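Local structure of VC0179-like protein (Escherichia coli, 4XJ6) at residues A[37-40]-A[41-44]; A[147-150]-A[151-155]; A[368-371]-A[372-376]. The protein probably joins GTP and ATP into cyclic GMP-AMP, as a magnesium-dependent bacterial nucleotidyltransferase homologous to cyclic GMP-AMP synthase. All blocks are in the same frame, centred on the assembly; numbering follows the deposited sequence.

Contact 1: residues A[37-40]-A[41-44]; sequences VRER and TRDV
The carbonyl oxygen V37 O is gripped twice by T41, whose hydroxyl OG1 donates to V37 O over 2.9 Å and whose amide N donates over 3.0 Å. They arrive from opposite faces of the carbonyl plane. Chi1 of -59° sets OG1 beside the backbone N, so that both donors of T41 face V37 O; S159 OG also bonds this hydroxyl. One residue on, R42 N bonds to R38 O (2.9 Å), and D43 N and V44 N continue the i to i+4 pattern.

R40 and D43 stop short of a salt bridge, with R40 NE 4.6 Å from D43 OD2. Water 1 joins them: it accepts from R40 NE in the guanidinium plane (3.2 Å) and donates to D43 OD2 (2.9 Å). S162 and a salt bridge to E166 hold the far end of R40. R38 CB lies over one face of the R42 guanidinium, and R42 NH2 lies 3.9 Å from E39 CG at its edge; R38 itself extends to a salt bridge with D132. A threonine hydroxyl bonding to the carbonyl four residues earlier is a familiar feature of alpha-helices, here in helix 24-57, packed on helix 149-166 and strand 106-110 of the nucleotidyltransferase fold.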
loop_
_atom_site.group_PDB
_atom_site.type_symbol
_atom_site.label_atom_id
_atom_site.label_comp_id
_atom_site.label_asym_id
_atom_site.label_seq_id
_atom_site.Cartn_x
_atom_site.Cartn_y
_atom_site.Cartn_z
ATOM N N VAL A 37 2.276 14.978 -6.062
ATOM C CA VAL A 37 1.810 13.985 -7.023
ATOM C C VAL A 37 0.359 14.237 -7.416
ATOM O O VAL A 37 -0.015 14.089 -8.580
ATOM C CB VAL A 37 1.956 12.561 -6.460
ATOM C CG1 VAL A 37 1.372 11.531 -7.418
ATOM C CG2 VAL A 37 3.418 12.269 -6.180
ATOM N N ARG A 38 -0.451 14.631 -6.438
ATOM C CA ARG A 38 -1.861 14.921 -6.678
ATOM C C ARG A 38 -2.029 16.104 -7.627
ATOM O O ARG A 38 -2.804 16.037 -8.585
ATOM C CB ARG A 38 -2.588 15.203 -5.361
ATOM C CG ARG A 38 -2.732 13.988 -4.456
ATOM C CD ARG A 38 -3.641 14.278 -3.266
ATOM N NE ARG A 38 -3.868 13.087 -2.451
ATOM C CZ ARG A 38 -4.741 13.017 -1.449
ATOM N NH1 ARG A 38 -5.482 14.074 -1.133
ATOM N NH2 ARG A 38 -4.879 11.889 -0.765
ATOM N N GLU A 39 -1.298 17.181 -7.356
ATOM C CA GLU A 39 -1.383 18.397 -8.159
ATOM C C GLU A 39 -0.926 18.164 -9.593
ATOM O O GLU A 39 -1.501 18.710 -10.533
ATOM C CB GLU A 39 -0.555 19.511 -7.513
ATOM C CG GLU A 39 -1.138 20.038 -6.211
ATOM C CD GLU A 39 -0.124 20.800 -5.383
ATOM O OE1 GLU A 39 1.067 20.812 -5.762
ATOM O OE2 GLU A 39 -0.517 21.389 -4.354
ATOM N N ARG A 40 0.106 17.344 -9.753
ATOM C CA ARG A 40 0.619 17.015 -11.077
ATOM C C ARG A 40 -0.382 16.174 -11.866
ATOM O O ARG A 40 -0.588 16.396 -13.059
ATOM C CB ARG A 40 1.954 16.279 -10.964
ATOM C CG ARG A 40 2.541 15.838 -12.290
ATOM C CD ARG A 40 2.703 17.011 -13.235
ATOM N NE ARG A 40 3.572 18.047 -12.685
ATOM C CZ ARG A 40 4.876 18.133 -12.927
ATOM N NH1 ARG A 40 5.467 17.240 -13.708
ATOM N NH2 ARG A 40 5.590 19.111 -12.386
ATOM N N THR A 41 -1.005 15.211 -11.196
ATOM C CA THR A 41 -2.014 14.371 -11.830
ATOM C C THR A 41 -3.245 15.187 -12.199
ATOM O O THR A 41 -3.872 14.953 -13.230
ATOM C CB THR A 41 -2.424 13.207 -10.919
ATOM O OG1 THR A 41 -1.265 12.421 -10.608
ATOM C CG2 THR A 41 -3.467 12.324 -11.602
ATOM N N ARG A 42 -3.585 16.150 -11.348
ATOM C CA ARG A 42 -4.664 17.083 -11.650
ATOM C C ARG A 42 -4.353 17.859 -12.923
ATOM O O ARG A 42 -5.198 17.985 -13.811
ATOM C CB ARG A 42 -4.891 18.056 -10.492
ATOM C CG ARG A 42 -5.889 17.573 -9.457
ATOM C CD ARG A 42 -6.281 18.697 -8.506
ATOM N NE ARG A 42 -5.324 18.865 -7.415
ATOM C CZ ARG A 42 -5.501 18.380 -6.190
ATOM N NH1 ARG A 42 -6.601 17.696 -5.899
ATOM N NH2 ARG A 42 -4.584 18.581 -5.255
ATOM N N ASP A 43 -3.131 18.379 -12.995
ATOM C CA ASP A 43 -2.658 19.098 -14.171
ATOM C C ASP A 43 -2.752 18.245 -15.432
ATOM O O ASP A 43 -3.294 18.681 -16.446
ATOM C CB ASP A 43 -1.215 19.562 -13.967
ATOM C CG ASP A 43 -1.103 20.709 -12.985
ATOM O OD1 ASP A 43 -2.121 21.388 -12.743
ATOM O OD2 ASP A 43 0.006 20.940 -12.461
ATOM N N VAL A 44 -2.221 17.028 -15.356
ATOM C CA VAL A 44 -2.220 16.106 -16.490
ATOM C C VAL A 44 -3.635 15.829 -16.986
ATOM O O VAL A 44 -3.910 15.884 -18.187
ATOM C CB VAL A 44 -1.540 14.768 -16.122
ATOM C CG1 VAL A 44 -1.800 13.716 -17.190
ATOM C CG2 VAL A 44 -0.042 14.967 -15.907
HETATM O O HOH W 1 1.969 19.955 -10.611
#

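Contact 2: residues A[147-150]-A[151-155]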
loop_
_atom_site.group_PDB
_atom_site.type_symbol
_atom_site.label_atom_id
_atom_site.label_comp_id
_atom_site.label_asym_id
_atom_site.label_seq_id
_atom_site.Cartn_x
_atom_site.Cartn_y
_atom_site.Cartn_z
ATOM N N ILE A 147 -15.005 4.889 -19.646
ATOM C CA ILE A 147 -13.704 5.354 -20.111
ATOM C C ILE A 147 -12.677 4.218 -20.101
ATOM O O ILE A 147 -12.572 3.472 -19.126
ATOM C CB ILE A 147 -13.195 6.532 -19.250
ATOM C CG1 ILE A 147 -14.168 7.710 -19.341
ATOM C CG2 ILE A 147 -11.795 6.949 -19.676
ATOM C CD1 ILE A 147 -13.791 8.897 -18.481
ATOM N N GLY A 148 -11.936 4.089 -21.197
ATOM C CA GLY A 148 -10.947 3.035 -21.342
ATOM C C GLY A 148 -9.888 3.044 -20.257
ATOM O O GLY A 148 -9.473 4.108 -19.790
ATOM N N HIS A 149 -9.448 1.855 -19.855
ATOM C CA HIS A 149 -8.492 1.726 -18.761
ATOM C C HIS A 149 -7.099 2.194 -19.170
ATOM O O HIS A 149 -6.369 2.760 -18.360
ATOM C CB HIS A 149 -8.434 0.277 -18.266
ATOM C CG HIS A 149 -7.675 -0.645 -19.172
ATOM N ND1 HIS A 149 -6.517 -1.284 -18.781
ATOM C CD2 HIS A 149 -7.904 -1.030 -20.450
ATOM C CE1 HIS A 149 -6.068 -2.026 -19.778
ATOM N NE2 HIS A 149 -6.891 -1.889 -20.803
ATOM N N THR A 150 -6.742 1.972 -20.432
ATOM C CA THR A 150 -5.428 2.357 -20.941
ATOM C C THR A 150 -5.235 3.868 -20.890
ATOM O O THR A 150 -4.160 4.354 -20.529
ATOM C CB THR A 150 -5.224 1.871 -22.384
ATOM O OG1 THR A 150 -5.356 0.446 -22.433
ATOM C CG2 THR A 150 -3.847 2.269 -22.897
ATOM N N LEU A 151 -6.284 4.602 -21.253
ATOM C CA LEU A 151 -6.257 6.059 -21.234
ATOM C C LEU A 151 -5.908 6.578 -19.844
ATOM O O LEU A 151 -4.973 7.366 -19.679
ATOM C CB LEU A 151 -7.611 6.618 -21.685
ATOM C CG LEU A 151 -7.721 8.083 -22.124
ATOM C CD1 LEU A 151 -8.943 8.265 -23.012
ATOM C CD2 LEU A 151 -7.793 9.037 -20.939
ATOM N N LEU A 152 -6.670 6.128 -18.852
ATOM C CA LEU A 152 -6.491 6.560 -17.470
ATOM C C LEU A 152 -5.131 6.154 -16.922
ATOM O O LEU A 152 -4.508 6.893 -16.161
ATOM C CB LEU A 152 -7.602 5.982 -16.592
ATOM C CG LEU A 152 -9.032 6.288 -17.038
ATOM C CD1 LEU A 152 -10.028 5.477 -16.229
ATOM C CD2 LEU A 152 -9.297 7.771 -16.895
ATOM N N LEU A 153 -4.678 4.968 -17.314
ATOM C CA LEU A 153 -3.382 4.461 -16.879
ATOM C C LEU A 153 -2.239 5.269 -17.481
ATOM O O LEU A 153 -1.230 5.519 -16.822
ATOM C CB LEU A 153 -3.231 2.983 -17.247
ATOM C CG LEU A 153 -4.023 1.997 -16.387
ATOM C CD1 LEU A 153 -3.918 0.588 -16.955
ATOM C CD2 LEU A 153 -3.543 2.046 -14.939
ATOM N N LEU A 154 -2.403 5.681 -18.734
ATOM C CA LEU A 154 -1.398 6.498 -19.408
ATOM C C LEU A 154 -1.331 7.906 -18.827
ATOM O O LEU A 154 -0.294 8.564 -18.895
ATOM C CB LEU A 154 -1.680 6.568 -20.910
ATOM C CG LEU A 154 -1.255 5.349 -21.729
ATOM C CD1 LEU A 154 -1.577 5.556 -23.202
ATOM C CD2 LEU A 154 0.228 5.059 -21.528
ATOM N N LEU A 155 -2.443 8.366 -18.262
ATOM C CA LEU A 155 -2.482 9.673 -17.616
ATOM C C LEU A 155 -1.772 9.637 -16.267
ATOM O O LEU A 155 -1.152 10.616 -15.855
ATOM C CB LEU A 155 -3.922 10.148 -17.438
ATOM C CG LEU A 155 -4.690 10.438 -18.728
ATOM C CD1 LEU A 155 -6.036 11.062 -18.410
ATOM C CD2 LEU A 155 -3.883 11.337 -19.652
#
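Backbone amides of L153 and L154 turn back to the carbonyls of H149 and T150 and close the first turn of helix 149-166. L154 N donates to T150 O over 2.8 Å, and L153 N donates to H149 O over 3.0 Å; their N-H...O angles, 151° and 153°, are those of slightly bent i to i+4 bonds. The next bond of the series, from L155 N to L151 O, carries the helix onward, with a weak one from L155 N to L152 O beside it. L154 O accepts a hydrogen bond from T158 OG1.

G148 occupies the N-cap position. Its carbonyl oxygen has carbon close by, L152 CG approaching G148 O at 3.5 Å. The imidazole of H149 presents the opposite case from the bonded carbonyls: ND1 is buried here and has no polar partner anywhere in the model. What it meets is a methyl group, L153 CD1 lying 3.7 Å from H149 ND1. H149 CG sits between the backbone N and the carbonyl carbon, and this torsion (chi1 76°) brings ND1 beside the L153 methyl, the ring and that side chain meeting obliquely. T150 OG1 lies above one ring face, offset toward the rim.

Two carbon contacts complete the turn. I147 CG2 meets L152 CD2 at 3.8 Å, the side chains crossing at about a right angle; this places the residue before the cap against the helix that follows. T150 and L154 instead lie side by side and point the same way, with the threonine methyl T150 CG2 4.0 Å from L154 CD1.

Outside the turn, I147 and L151 both meet F100 of helix 94-102, whereas T150 and L154 touch D84 of helix 79-90. L155 reaches V44, F45 and A48 of helix 24-57, placing the start of helix 149-166 among three other helices.

Contact 3: residues A[368-371]-A[372-376]; sequences GLYG and ILLAA
The soundest polar links between 368-371 and 372-376 are two backbone bonds, A375 N to G371 O at 3.0 Å and L373 N to L369 O at 3.2 Å. The second is the straighter, with an N-H...O angle of 160° and the donor nearly along the C=O axis; the first is more bent. The amides of I372 and L374, which alternate with these two, are held more weakly, each by two weak bonds. I372 N has a badly bent one to L369 O (3.0 Å), besides a long one to G368 O. L374 N shares its weak bonds between Y370 O and G371 O. The weak bonds are of both i to i+3 and i to i+4 type, so the turn is unevenly bonded.

Around this backbone the principal side-chain contact is a CH-pi interaction. L374 CD1 lies 3.5 Å from the centroid of the Y370 ring and 19° off its normal, a face approach. The methyl is offset toward the rim, and L374 CD1 comes within 3.3 Å of Y370 CZ. With CG anti to its backbone N (chi1 -174°), Y370 projects its ring outward and leans it toward the C-terminal end of the segment, where L374 CD1 meets its face.

A second i to i+4 pair, L369 and L373, packs more loosely: L369 CD1 is 4.1 Å from L373 CG, the two chains meeting at a slant. I372 CG1 lies against the backbone, 3.4 Å from G368 O.

These faces are shared out among neighbouring helices of the C-terminal domain. L369 and L373 touch A326 of helix 318-335, Y370 and L374 meet R327 and K323 there, and I372, L373 and A376 pack on helix 382-393; L369 also reaches M282 and W285 of helix 274-289.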
loop_
_atom_site.group_PDB
_atom_site.type_symbol
_atom_site.label_atom_id
_atom_site.label_comp_id
_atom_site.label_asym_id
_atom_site.label_seq_id
_atom_site.Cartn_x
_atom_site.Cartn_y
_atom_site.Cartn_z
ATOM N N GLY A 368 10.311 -19.352 12.993
ATOM C CA GLY A 368 11.509 -18.951 13.707
ATOM C C GLY A 368 11.268 -17.871 14.747
ATOM O O GLY A 368 12.036 -17.739 15.700
ATOM N N LEU A 369 10.197 -17.103 14.565
ATOM C CA LEU A 369 9.911 -15.964 15.434
ATOM C C LEU A 369 9.656 -16.346 16.891
ATOM O O LEU A 369 10.216 -15.731 17.799
ATOM C CB LEU A 369 8.707 -15.183 14.904
ATOM C CG LEU A 369 8.284 -13.988 15.763
ATOM C CD1 LEU A 369 9.451 -13.027 15.979
ATOM C CD2 LEU A 369 7.091 -13.264 15.154
ATOM N N TYR A 370 8.803 -17.342 17.109
ATOM C CA TYR A 370 8.411 -17.744 18.458
ATOM C C TYR A 370 9.612 -18.151 19.306
ATOM O O TYR A 370 9.650 -17.893 20.510
ATOM C CB TYR A 370 7.400 -18.892 18.396
ATOM C CG TYR A 370 6.815 -19.279 19.737
ATOM C CD1 TYR A 370 6.191 -18.336 20.545
ATOM C CD2 TYR A 370 6.869 -20.591 20.186
ATOM C CE1 TYR A 370 5.651 -18.686 21.767
ATOM C CE2 TYR A 370 6.329 -20.952 21.405
ATOM C CZ TYR A 370 5.719 -19.995 22.192
ATOM O OH TYR A 370 5.182 -20.348 23.410
ATOM N N GLY A 371 10.598 -18.775 18.670
ATOM C CA GLY A 371 11.799 -19.202 19.363
ATOM C C GLY A 371 12.657 -18.038 19.807
ATOM O O GLY A 371 13.280 -18.075 20.866
ATOM N N ILE A 372 12.683 -16.997 18.983
ATOM C CA ILE A 372 13.460 -15.802 19.274
ATOM C C ILE A 372 12.902 -15.056 20.488
ATOM O O ILE A 372 13.651 -14.630 21.369
ATOM C CB ILE A 372 13.492 -14.859 18.056
ATOM C CG1 ILE A 372 14.315 -15.482 16.925
ATOM C CG2 ILE A 372 14.033 -13.492 18.448
ATOM C CD1 ILE A 372 14.223 -14.727 15.620
ATOM N N LEU A 373 11.579 -14.922 20.536
ATOM C CA LEU A 373 10.908 -14.204 21.616
ATOM C C LEU A 373 11.065 -14.901 22.967
ATOM O O LEU A 373 11.021 -14.256 24.017
ATOM C CB LEU A 373 9.422 -14.032 21.297
ATOM C CG LEU A 373 9.087 -13.206 20.054
ATOM C CD1 LEU A 373 7.585 -13.026 19.925
ATOM C CD2 LEU A 373 9.794 -11.856 20.093
ATOM N N LEU A 374 11.243 -16.218 22.937
ATOM C CA LEU A 374 11.370 -16.997 24.162
ATOM C C LEU A 374 12.815 -17.082 24.640
ATOM O O LEU A 374 13.072 -17.151 25.843
ATOM C CB LEU A 374 10.809 -18.399 23.957
ATOM C CG LEU A 374 9.286 -18.498 23.988
ATOM C CD1 LEU A 374 8.857 -19.752 23.277
ATOM C CD2 LEU A 374 8.786 -18.494 25.424
ATOM N N ALA A 375 13.751 -17.085 23.696
ATOM C CA ALA A 375 15.170 -17.090 24.028
ATOM C C ALA A 375 15.540 -15.764 24.672
ATOM O O ALA A 375 16.307 -15.713 25.633
ATOM C CB ALA A 375 16.012 -17.343 22.784
ATOM N N ALA A 376 14.974 -14.691 24.127
ATOM C CA ALA A 376 15.151 -13.351 24.671
ATOM C C ALA A 376 14.613 -13.285 26.096
ATOM O O ALA A 376 15.281 -12.790 27.004
ATOM C CB ALA A 376 14.454 -12.324 23.792
#

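From the N terminus, contact 1 comes first, within helix 24-57; contact 2 follows at the start of helix 149-166, and contact 3 lies in helix 357-377. Each joins adjoining segments and closes only a single helical turn, so the three run in series and none nests within or crosses another. Contacts 1 and 2 touch through packing of V44 CG1 on L155 O at 3.4 Å, their centres about 15 Å apart, which ties the long N-terminal helix to the nucleotidyltransferase helix. Contact 3 belongs to the C-terminal helical domain, across the chain's centre, its nearest atoms about 32 Å from contact 1 and about 35 Å from contact 2.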